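Local coordinates for probable hydrolase (Pseudomonas aeruginosa, PDB 3OM8), which is a probable hydrolase of the alpha/beta hydrolase fold, perhaps with 3-oxoadipate enol-lactonase activity, at residues Ser150-Phe161 against Val173-Met181; Trp136-Glu147 against Arg185-Arg196. All blocks are in the same frame, centred on the assembly; numbering follows the deposited sequence.

Both interactions join helices of the segment inserted between strands 118-124 and 211-216, the place of the cap in alpha/beta hydrolases. Interaction 1 is nested along the chain inside the loop closed by interaction 2. Helix 134-145 leads to helix 150-160, and helix 171-181 leads to helix 185-196, so each interaction takes one helix from each consecutive pair. Interaction 1 is mostly buried and has no hydrogen bond across it. Interaction 2 is larger, only partly buried and nearly antiparallel, with a salt bridge and an arginine bound to carbonyls near its ends. The two meet where F156 packs on F192 and T152 on L188.

Interaction 1 of 2, residues Ser150-Phe161 against Val173-Met181; sequences SETAAGFLGNWF and VERFRAMLM
The ring of F161 is covered on both faces. V173 CG2 lies over the centre of one, 4.3 Å from the F161 ring centroid in a CH-pi contact, and W160 CB lies over the other, nearer the rim. F161, just past the end of helix 150-160, and its neighbours pack that helix on helix 171-181, in what is probably the cap of the alpha/beta hydrolase fold. The helices cross at 135°. L157 CD2 sits at the F161 edge. F161 also turns its own edge to the face of F176, a T-shaped pair with planes at 73°. F156 CB lies over the centre of one face of the W160 ring. That ring also meets H246, part of a probable Ser-His-Asp triad, so this packing borders the likely active site. L180 is a knob in the hole formed by A153, F156, L157 and W160. Both its branches touch both aromatic residues; CD1 comes closest to W160 CZ3 and CD2 to F156 CD2, each at 3.6 Å. M181 is bent at chi2 and chi3, which brings its selenium and methyl back to S150. Within its own helix, R177 NE is held by E174 OE2 in a salt bridge at 2.9 Å. This holds the guanidinium against L157 CD1, which lies over its centre, 3.4 Å from R177 CZ.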
loop_
_atom_site.group_PDB
_atom_site.type_symbol
_atom_site.label_atom_id
_atom_site.label_comp_id
_atom_site.label_asym_id
_atom_site.label_seq_id
_atom_site.Cartn_x
_atom_site.Cartn_y
_atom_site.Cartn_z
ATOM N N SER B 150 1.324 35.322 3.894
ATOM C CA SER B 150 1.257 34.761 5.248
ATOM C C SER B 150 0.104 33.792 5.502
ATOM O O SER B 150 0.335 32.656 5.904
ATOM C CB SER B 150 1.223 35.864 6.298
ATOM O OG SER B 150 2.470 36.522 6.358
ATOM N N GLU B 151 -1.133 34.238 5.307
ATOM C CA GLU B 151 -2.265 33.343 5.532
ATOM C C GLU B 151 -2.235 32.173 4.555
ATOM O O GLU B 151 -2.677 31.055 4.873
ATOM C CB GLU B 151 -3.599 34.074 5.421
ATOM C CG GLU B 151 -4.783 33.202 5.826
ATOM C CD GLU B 151 -4.854 32.979 7.328
ATOM O OE1 GLU B 151 -4.018 33.553 8.063
ATOM O OE2 GLU B 151 -5.755 32.242 7.776
ATOM N N THR B 152 -1.709 32.441 3.364
ATOM C CA THR B 152 -1.570 31.426 2.331
ATOM C C THR B 152 -0.552 30.341 2.735
ATOM O O THR B 152 -0.790 29.149 2.530
ATOM C CB THR B 152 -1.212 32.058 0.976
ATOM O OG1 THR B 152 -2.313 32.853 0.528
ATOM C CG2 THR B 152 -0.939 30.997 -0.062
ATOM N N ALA B 153 0.568 30.766 3.315
ATOM C CA ALA B 153 1.563 29.842 3.837
ATOM C C ALA B 153 1.008 29.022 5.004
ATOM O O ALA B 153 1.277 27.830 5.105
ATOM C CB ALA B 153 2.828 30.586 4.253
ATOM N N ALA B 154 0.240 29.656 5.886
ATOM C CA ALA B 154 -0.398 28.938 6.985
ATOM C C ALA B 154 -1.313 27.858 6.423
ATOM O O ALA B 154 -1.466 26.782 7.003
ATOM C CB ALA B 154 -1.182 29.892 7.870
ATOM N N GLY B 155 -1.909 28.143 5.276
ATOM C CA GLY B 155 -2.760 27.173 4.610
ATOM C C GLY B 155 -1.959 25.955 4.204
ATOM O O GLY B 155 -2.244 24.841 4.636
ATOM N N PHE B 156 -0.941 26.167 3.377
ATOM C CA PHE B 156 -0.127 25.063 2.900
ATOM C C PHE B 156 0.554 24.291 4.024
ATOM O O PHE B 156 0.449 23.069 4.085
ATOM C CB PHE B 156 0.939 25.546 1.937
ATOM C CG PHE B 156 0.431 25.833 0.560
ATOM C CD1 PHE B 156 0.232 24.802 -0.348
ATOM C CD2 PHE B 156 0.181 27.144 0.160
ATOM C CE1 PHE B 156 -0.215 25.065 -1.629
ATOM C CE2 PHE B 156 -0.268 27.413 -1.117
ATOM C CZ PHE B 156 -0.463 26.373 -2.018
ATOM N N LEU B 157 1.277 24.998 4.888
ATOM C CA LEU B 157 2.007 24.335 5.962
ATOM C C LEU B 157 1.065 23.495 6.817
ATOM O O LEU B 157 1.420 22.415 7.268
ATOM C CB LEU B 157 2.759 25.344 6.829
ATOM C CG LEU B 157 3.891 26.105 6.138
ATOM C CD1 LEU B 157 4.462 27.161 7.069
ATOM C CD2 LEU B 157 4.983 25.161 5.664
ATOM N N GLY B 158 -0.145 23.993 7.018
ATOM C CA GLY B 158 -1.126 23.300 7.822
ATOM C C GLY B 158 -1.598 22.003 7.194
ATOM O O GLY B 158 -1.922 21.060 7.915
ATOM N N ASN B 159 -1.637 21.952 5.861
ATOM C CA ASN B 159 -2.018 20.729 5.151
ATOM C C ASN B 159 -0.846 19.794 4.893
ATOM O O ASN B 159 -1.037 18.597 4.704
ATOM C CB ASN B 159 -2.678 21.048 3.807
ATOM C CG ASN B 159 -4.053 21.660 3.967
ATOM O OD1 ASN B 159 -5.060 20.958 4.102
ATOM N ND2 ASN B 159 -4.099 22.978 3.963
ATOM N N TRP B 160 0.357 20.358 4.863
ATOM C CA TRP B 160 1.554 19.633 4.451
ATOM C C TRP B 160 2.168 18.835 5.592
ATOM O O TRP B 160 2.715 17.768 5.379
ATOM C CB TRP B 160 2.617 20.603 3.960
ATOM C CG TRP B 160 2.443 21.117 2.565
ATOM C CD1 TRP B 160 1.487 20.761 1.662
ATOM C CD2 TRP B 160 3.270 22.089 1.915
ATOM N NE1 TRP B 160 1.669 21.456 0.487
ATOM C CE2 TRP B 160 2.763 22.269 0.617
ATOM C CE3 TRP B 160 4.400 22.816 2.305
ATOM C CZ2 TRP B 160 3.345 23.140 -0.292
ATOM C CZ3 TRP B 160 4.977 23.679 1.399
ATOM C CH2 TRP B 160 4.448 23.837 0.118
ATOM N N PHE B 161 2.110 19.374 6.800
ATOM C CA PHE B 161 2.819 18.760 7.901
ATOM C C PHE B 161 1.894 18.265 9.003
ATOM O O PHE B 161 0.818 18.838 9.239
ATOM C CB PHE B 161 3.862 19.724 8.486
ATOM C CG PHE B 161 4.952 20.084 7.527
ATOM C CD1 PHE B 161 5.905 19.154 7.158
ATOM C CD2 PHE B 161 5.014 21.349 6.978
ATOM C CE1 PHE B 161 6.908 19.481 6.262
ATOM C CE2 PHE B 161 6.009 21.678 6.084
ATOM C CZ PHE B 161 6.959 20.752 5.729
ATOM N N VAL B 173 10.469 23.023 8.711
ATOM C CA VAL B 173 9.191 23.665 8.443
ATOM C C VAL B 173 9.423 25.118 8.037
ATOM O O VAL B 173 8.843 25.600 7.071
ATOM C CB VAL B 173 8.255 23.605 9.667
ATOM C CG1 VAL B 173 6.991 24.404 9.405
ATOM C CG2 VAL B 173 7.907 22.168 9.989
ATOM N N GLU B 174 10.296 25.797 8.769
ATOM C CA GLU B 174 10.624 27.179 8.486
ATOM C C GLU B 174 11.253 27.358 7.112
ATOM O O GLU B 174 11.057 28.392 6.476
ATOM C CB GLU B 174 11.502 27.754 9.592
ATOM C CG GLU B 174 10.709 27.959 10.863
ATOM C CD GLU B 174 9.398 28.683 10.587
ATOM O OE1 GLU B 174 9.445 29.776 9.980
ATOM O OE2 GLU B 174 8.326 28.157 10.964
ATOM N N ARG B 175 11.979 26.349 6.642
ATOM C CA ARG B 175 12.530 26.410 5.295
ATOM C C ARG B 175 11.428 26.349 4.258
ATOM O O ARG B 175 11.499 27.047 3.247
ATOM C CB ARG B 175 13.560 25.314 5.044
ATOM C CG ARG B 175 15.004 25.781 5.197
ATOM C CD ARG B 175 15.857 24.742 5.924
ATOM N NE ARG B 175 15.774 23.429 5.291
ATOM C CZ ARG B 175 15.993 22.277 5.923
ATOM N NH1 ARG B 175 16.304 22.272 7.217
ATOM N NH2 ARG B 175 15.894 21.126 5.263
ATOM N N PHE B 176 10.415 25.522 4.501
ATOM C CA PHE B 176 9.246 25.500 3.621
ATOM C C PHE B 176 8.375 26.756 3.787
ATOM O O PHE B 176 7.769 27.228 2.832
ATOM C CB PHE B 176 8.425 24.219 3.798
ATOM C CG PHE B 176 9.031 23.021 3.109
ATOM C CD1 PHE B 176 8.634 22.661 1.830
ATOM C CD2 PHE B 176 10.024 22.283 3.725
ATOM C CE1 PHE B 176 9.203 21.578 1.190
ATOM C CE2 PHE B 176 10.601 21.202 3.084
ATOM C CZ PHE B 176 10.186 20.846 1.820
ATOM N N ARG B 177 8.308 27.299 4.993
ATOM C CA ARG B 177 7.594 28.553 5.171
ATOM C C ARG B 177 8.239 29.625 4.289
ATOM O O ARG B 177 7.546 30.362 3.589
ATOM C CB ARG B 177 7.588 28.994 6.634
ATOM C CG ARG B 177 6.749 30.244 6.868
ATOM C CD ARG B 177 6.844 30.733 8.296
ATOM N NE ARG B 177 6.505 29.671 9.232
ATOM C CZ ARG B 177 5.264 29.367 9.596
ATOM N NH1 ARG B 177 4.238 30.057 9.097
ATOM N NH2 ARG B 177 5.054 28.372 10.457
ATOM N N ALA B 178 9.567 29.688 4.295
ATOM C CA ALA B 178 10.259 30.695 3.499
ATOM C C ALA B 178 10.024 30.511 2.006
ATOM O O ALA B 178 9.904 31.488 1.285
ATOM C CB ALA B 178 11.737 30.728 3.814
HETATM N N MSE B 179 9.933 29.270 1.540
HETATM C CA MSE B 179 9.692 29.028 0.119
HETATM C C MSE B 179 8.342 29.583 -0.289
HETATM O O MSE B 179 8.196 30.174 -1.359
HETATM C CB MSE B 179 9.713 27.533 -0.198
HETATM C CG MSE B 179 11.061 26.860 -0.024
HETATM SE SE MSE B 179 10.972 24.922 -0.374
HETATM C CE MSE B 179 12.864 24.538 -0.126
ATOM N N LEU B 180 7.354 29.354 0.565
ATOM C CA LEU B 180 6.006 29.832 0.328
ATOM C C LEU B 180 5.970 31.359 0.331
ATOM O O LEU B 180 5.462 31.968 -0.609
ATOM C CB LEU B 180 5.057 29.254 1.380
ATOM C CG LEU B 180 4.737 27.776 1.123
ATOM C CD1 LEU B 180 4.252 27.041 2.381
ATOM C CD2 LEU B 180 3.731 27.654 -0.024
HETATM N N MSE B 181 6.535 31.959 1.377
HETATM C CA MSE B 181 6.584 33.409 1.536
HETATM C C MSE B 181 7.274 34.128 0.369
HETATM O O MSE B 181 7.067 35.317 0.159
HETATM C CB MSE B 181 7.281 33.786 2.850
HETATM C CG MSE B 181 6.516 33.444 4.130
HETATM SE SE MSE B 181 4.783 34.329 4.305
HETATM C CE MSE B 181 5.370 36.186 4.268
#

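Interaction 2 of 2, residues Trp136-Glu147 against Arg185-Arg196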
loop_
_atom_site.group_PDB
_atom_site.type_symbol
_atom_site.label_atom_id
_atom_site.label_comp_id
_atom_site.label_asym_id
_atom_site.label_seq_id
_atom_site.Cartn_x
_atom_site.Cartn_y
_atom_site.Cartn_z
ATOM N N TRP B 136 -10.720 25.630 -6.497
ATOM C CA TRP B 136 -9.493 26.186 -7.056
ATOM C C TRP B 136 -9.690 27.628 -7.528
ATOM O O TRP B 136 -8.797 28.458 -7.376
ATOM C CB TRP B 136 -8.929 25.292 -8.164
ATOM C CG TRP B 136 -8.622 23.915 -7.661
ATOM C CD1 TRP B 136 -9.336 22.781 -7.902
ATOM C CD2 TRP B 136 -7.538 23.531 -6.791
ATOM N NE1 TRP B 136 -8.758 21.714 -7.254
ATOM C CE2 TRP B 136 -7.657 22.148 -6.564
ATOM C CE3 TRP B 136 -6.478 24.221 -6.195
ATOM C CZ2 TRP B 136 -6.755 21.440 -5.762
ATOM C CZ3 TRP B 136 -5.591 23.529 -5.402
ATOM C CH2 TRP B 136 -5.732 22.144 -5.189
ATOM N N ASP B 137 -10.863 27.918 -8.084
ATOM C CA ASP B 137 -11.238 29.285 -8.427
ATOM C C ASP B 137 -11.254 30.158 -7.182
ATOM O O ASP B 137 -10.736 31.268 -7.187
ATOM C CB ASP B 137 -12.606 29.307 -9.100
ATOM C CG ASP B 137 -12.543 28.884 -10.550
ATOM O OD1 ASP B 137 -11.553 29.231 -11.231
ATOM O OD2 ASP B 137 -13.485 28.212 -11.008
ATOM N N GLU B 138 -11.843 29.645 -6.111
ATOM C CA GLU B 138 -11.813 30.334 -4.827
ATOM C C GLU B 138 -10.386 30.615 -4.369
ATOM O O GLU B 138 -10.095 31.694 -3.854
ATOM C CB GLU B 138 -12.542 29.523 -3.758
ATOM C CG GLU B 138 -14.036 29.442 -3.981
ATOM C CD GLU B 138 -14.726 28.541 -2.976
ATOM O OE1 GLU B 138 -14.068 28.127 -1.993
ATOM O OE2 GLU B 138 -15.926 28.248 -3.174
ATOM N N ARG B 139 -9.498 29.644 -4.558
ATOM C CA ARG B 139 -8.116 29.788 -4.108
ATOM C C ARG B 139 -7.317 30.748 -4.989
ATOM O O ARG B 139 -6.400 31.423 -4.521
ATOM C CB ARG B 139 -7.438 28.421 -4.035
ATOM C CG ARG B 139 -7.976 27.552 -2.912
ATOM C CD ARG B 139 -7.459 26.132 -2.998
ATOM N NE ARG B 139 -7.859 25.344 -1.835
ATOM C CZ ARG B 139 -8.120 24.038 -1.861
ATOM N NH1 ARG B 139 -8.476 23.415 -0.746
ATOM N NH2 ARG B 139 -8.031 23.353 -2.997
ATOM N N ILE B 140 -7.669 30.801 -6.268
ATOM C CA ILE B 140 -7.062 31.749 -7.188
ATOM C C ILE B 140 -7.464 33.189 -6.798
ATOM O O ILE B 140 -6.609 34.070 -6.649
ATOM C CB ILE B 140 -7.472 31.425 -8.649
ATOM C CG1 ILE B 140 -6.792 30.133 -9.117
ATOM C CG2 ILE B 140 -7.149 32.591 -9.584
ATOM C CD1 ILE B 140 -7.321 29.591 -10.429
ATOM N N ALA B 141 -8.760 33.413 -6.606
ATOM C CA ALA B 141 -9.253 34.745 -6.273
ATOM C C ALA B 141 -8.662 35.207 -4.945
ATOM O O ALA B 141 -8.210 36.338 -4.820
ATOM C CB ALA B 141 -10.773 34.758 -6.223
ATOM N N ALA B 142 -8.647 34.311 -3.967
ATOM C CA ALA B 142 -8.133 34.618 -2.636
ATOM C C ALA B 142 -6.632 34.927 -2.609
ATOM O O ALA B 142 -6.204 35.841 -1.907
ATOM C CB ALA B 142 -8.450 33.463 -1.663
ATOM N N VAL B 143 -5.827 34.148 -3.328
ATOM C CA VAL B 143 -4.389 34.412 -3.354
ATOM C C VAL B 143 -4.066 35.738 -4.069
ATOM O O VAL B 143 -3.199 36.489 -3.627
ATOM C CB VAL B 143 -3.554 33.225 -3.946
ATOM C CG1 VAL B 143 -3.773 33.072 -5.450
ATOM C CG2 VAL B 143 -2.078 33.421 -3.657
ATOM N N LEU B 144 -4.770 36.031 -5.160
ATOM C CA LEU B 144 -4.573 37.304 -5.874
ATOM C C LEU B 144 -4.866 38.543 -5.019
ATOM O O LEU B 144 -4.225 39.576 -5.176
ATOM C CB LEU B 144 -5.417 37.361 -7.152
ATOM C CG LEU B 144 -5.015 36.399 -8.266
ATOM C CD1 LEU B 144 -6.023 36.476 -9.397
ATOM C CD2 LEU B 144 -3.610 36.710 -8.764
ATOM N N GLN B 145 -5.829 38.436 -4.114
ATOM C CA GLN B 145 -6.263 39.586 -3.326
ATOM C C GLN B 145 -5.517 39.749 -2.002
ATOM O O GLN B 145 -5.693 40.744 -1.319
ATOM C CB GLN B 145 -7.769 39.512 -3.080
ATOM C CG GLN B 145 -8.562 39.669 -4.352
ATOM C CD GLN B 145 -8.319 41.036 -4.982
ATOM O OE1 GLN B 145 -8.124 42.022 -4.272
ATOM N NE2 GLN B 145 -8.317 41.098 -6.311
ATOM N N ALA B 146 -4.677 38.782 -1.646
ATOM C CA ALA B 146 -4.022 38.802 -0.341
ATOM C C ALA B 146 -3.089 39.988 -0.154
ATOM O O ALA B 146 -2.425 40.425 -1.094
ATOM C CB ALA B 146 -3.260 37.518 -0.119
ATOM N N GLU B 147 -3.027 40.504 1.068
ATOM C CA GLU B 147 -2.035 41.527 1.376
ATOM C C GLU B 147 -0.663 40.893 1.147
ATOM O O GLU B 147 0.107 41.359 0.308
ATOM C CB GLU B 147 -2.177 42.039 2.812
ATOM C CG GLU B 147 -2.133 43.553 2.949
ATOM C CD GLU B 147 -3.469 44.211 2.615
ATOM O OE1 GLU B 147 -4.514 43.730 3.108
ATOM O OE2 GLU B 147 -3.478 45.210 1.862
ATOM N N ARG B 185 2.352 35.435 -6.202
ATOM C CA ARG B 185 0.955 35.027 -6.196
ATOM C C ARG B 185 0.475 34.556 -7.556
ATOM O O ARG B 185 -0.514 33.830 -7.643
ATOM C CB ARG B 185 0.059 36.159 -5.692
ATOM C CG ARG B 185 -0.054 37.351 -6.638
ATOM C CD ARG B 185 -0.752 38.512 -5.939
ATOM N NE ARG B 185 -0.061 38.898 -4.712
ATOM C CZ ARG B 185 -0.639 39.537 -3.702
ATOM N NH1 ARG B 185 -1.920 39.859 -3.772
ATOM N NH2 ARG B 185 0.062 39.851 -2.620
ATOM N N HIS B 186 1.158 34.980 -8.615
ATOM C CA HIS B 186 0.770 34.577 -9.961
ATOM C C HIS B 186 1.245 33.156 -10.291
ATOM O O HIS B 186 0.617 32.450 -11.081
ATOM C CB HIS B 186 1.262 35.590 -10.999
ATOM C CG HIS B 186 0.618 36.936 -10.865
ATOM N ND1 HIS B 186 -0.609 37.230 -11.420
ATOM C CD2 HIS B 186 1.006 38.048 -10.199
ATOM C CE1 HIS B 186 -0.946 38.467 -11.108
ATOM N NE2 HIS B 186 0.019 38.988 -10.371
ATOM N N GLY B 187 2.359 32.748 -9.693
ATOM C CA GLY B 187 2.807 31.367 -9.799
ATOM C C GLY B 187 1.774 30.424 -9.197
ATOM O O GLY B 187 1.362 29.448 -9.827
ATOM N N LEU B 188 1.348 30.732 -7.976
ATOM C CA LEU B 188 0.288 29.989 -7.305
ATOM C C LEU B 188 -1.021 30.000 -8.096
ATOM O O LEU B 188 -1.607 28.952 -8.365
ATOM C CB LEU B 188 0.037 30.571 -5.916
ATOM C CG LEU B 188 1.215 30.535 -4.949
ATOM C CD1 LEU B 188 0.784 31.052 -3.589
ATOM C CD2 LEU B 188 1.721 29.119 -4.838
ATOM N N ALA B 189 -1.485 31.191 -8.451
ATOM C CA ALA B 189 -2.742 31.332 -9.177
ATOM C C ALA B 189 -2.701 30.565 -10.492
ATOM O O ALA B 189 -3.648 29.867 -10.836
ATOM C CB ALA B 189 -3.074 32.824 -9.419
ATOM N N GLY B 190 -1.597 30.687 -11.219
ATOM C CA GLY B 190 -1.440 29.978 -12.477
ATOM C C GLY B 190 -1.426 28.472 -12.299
ATOM O O GLY B 190 -2.009 27.736 -13.097
ATOM N N SER B 191 -0.750 28.013 -11.248
ATOM C CA SER B 191 -0.620 26.584 -10.983
ATOM C C SER B 191 -1.952 25.970 -10.541
ATOM O O SER B 191 -2.313 24.898 -11.015
ATOM C CB SER B 191 0.490 26.321 -9.963
ATOM O OG SER B 191 1.751 26.732 -10.476
ATOM N N PHE B 192 -2.680 26.660 -9.657
ATOM C CA PHE B 192 -4.048 26.278 -9.287
ATOM C C PHE B 192 -4.946 26.061 -10.505
ATOM O O PHE B 192 -5.849 25.231 -10.476
ATOM C CB PHE B 192 -4.725 27.352 -8.423
ATOM C CG PHE B 192 -4.152 27.496 -7.046
ATOM C CD1 PHE B 192 -3.609 26.415 -6.384
ATOM C CD2 PHE B 192 -4.181 28.720 -6.402
ATOM C CE1 PHE B 192 -3.095 26.556 -5.105
ATOM C CE2 PHE B 192 -3.672 28.865 -5.124
ATOM C CZ PHE B 192 -3.129 27.784 -4.471
ATOM N N ALA B 193 -4.736 26.838 -11.558
ATOM C CA ALA B 193 -5.576 26.710 -12.744
ATOM C C ALA B 193 -5.239 25.441 -13.530
ATOM O O ALA B 193 -6.132 24.757 -14.023
ATOM C CB ALA B 193 -5.468 27.955 -13.631
ATOM N N ALA B 194 -3.951 25.140 -13.650
ATOM C CA ALA B 194 -3.512 23.893 -14.265
ATOM C C ALA B 194 -4.180 22.732 -13.536
ATOM O O ALA B 194 -4.777 21.862 -14.159
ATOM C CB ALA B 194 -1.992 23.758 -14.201
ATOM N N VAL B 195 -4.092 22.751 -12.212
ATOM C CA VAL B 195 -4.708 21.727 -11.371
ATOM C C VAL B 195 -6.220 21.670 -11.569
ATOM O O VAL B 195 -6.795 20.602 -11.768
ATOM C CB VAL B 195 -4.436 21.995 -9.884
ATOM C CG1 VAL B 195 -5.196 21.012 -9.039
ATOM C CG2 VAL B 195 -2.956 21.923 -9.595
ATOM N N ARG B 196 -6.857 22.831 -11.510
ATOM C CA ARG B 196 -8.303 22.936 -11.680
ATOM C C ARG B 196 -8.808 22.214 -12.925
ATOM O O ARG B 196 -9.806 21.500 -12.869
ATOM C CB ARG B 196 -8.724 24.412 -11.725
ATOM C CG ARG B 196 -10.210 24.642 -11.925
ATOM C CD ARG B 196 -10.467 26.065 -12.445
ATOM N NE ARG B 196 -9.737 26.287 -13.690
ATOM C CZ ARG B 196 -9.298 27.464 -14.121
ATOM N NH1 ARG B 196 -9.510 28.573 -13.417
ATOM N NH2 ARG B 196 -8.635 27.527 -15.265
#
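F192, I140 and V143 form the apolar centre, each a knob in a hole of the other helix. F192 fits among W136, R139, I140 and V143. I140 CG1 packs on F192 CB at 3.5 Å, and V143 CG2 reaches L188 CD1 at 3.7 Å. R139 CB lies over one face of the F192 ring. The helices run nearly antiparallel, at 173°, and I140 passes close to the small A189. Toward one end, V195 CG1 sits over the six-membered ring of W136, 3.8 Å from its centroid. W136 NE1 donates a hydrogen bond to L130 O, outside the two segments. Beside W136, R196 NH1 makes a salt bridge to D137 OD1 at 3.1 Å, on the syn side of the carboxylate. At the other end, R185 binds the carbonyls of L144, A146 and E147. CG of R185 lies between the backbone N and the carbonyl carbon (chi1 69°), and a bend at chi3 (57°) turns the guanidinium to them. R185 NH1 donates to L144 O at 2.7 Å, and NH1 and NH2 both grip A146 O. NH1 meets A146 O in the carbonyl plane, on a lone pair. The donors to L144 O and E147 O stand above their carbonyl planes. These bonds should fix the guanidinium's rotation. Helix 185-196 is the inner partner: S191 and V195 touch L102 of helix 102-113, which follows strand 95-100, and the helix also lies against helix 150-160.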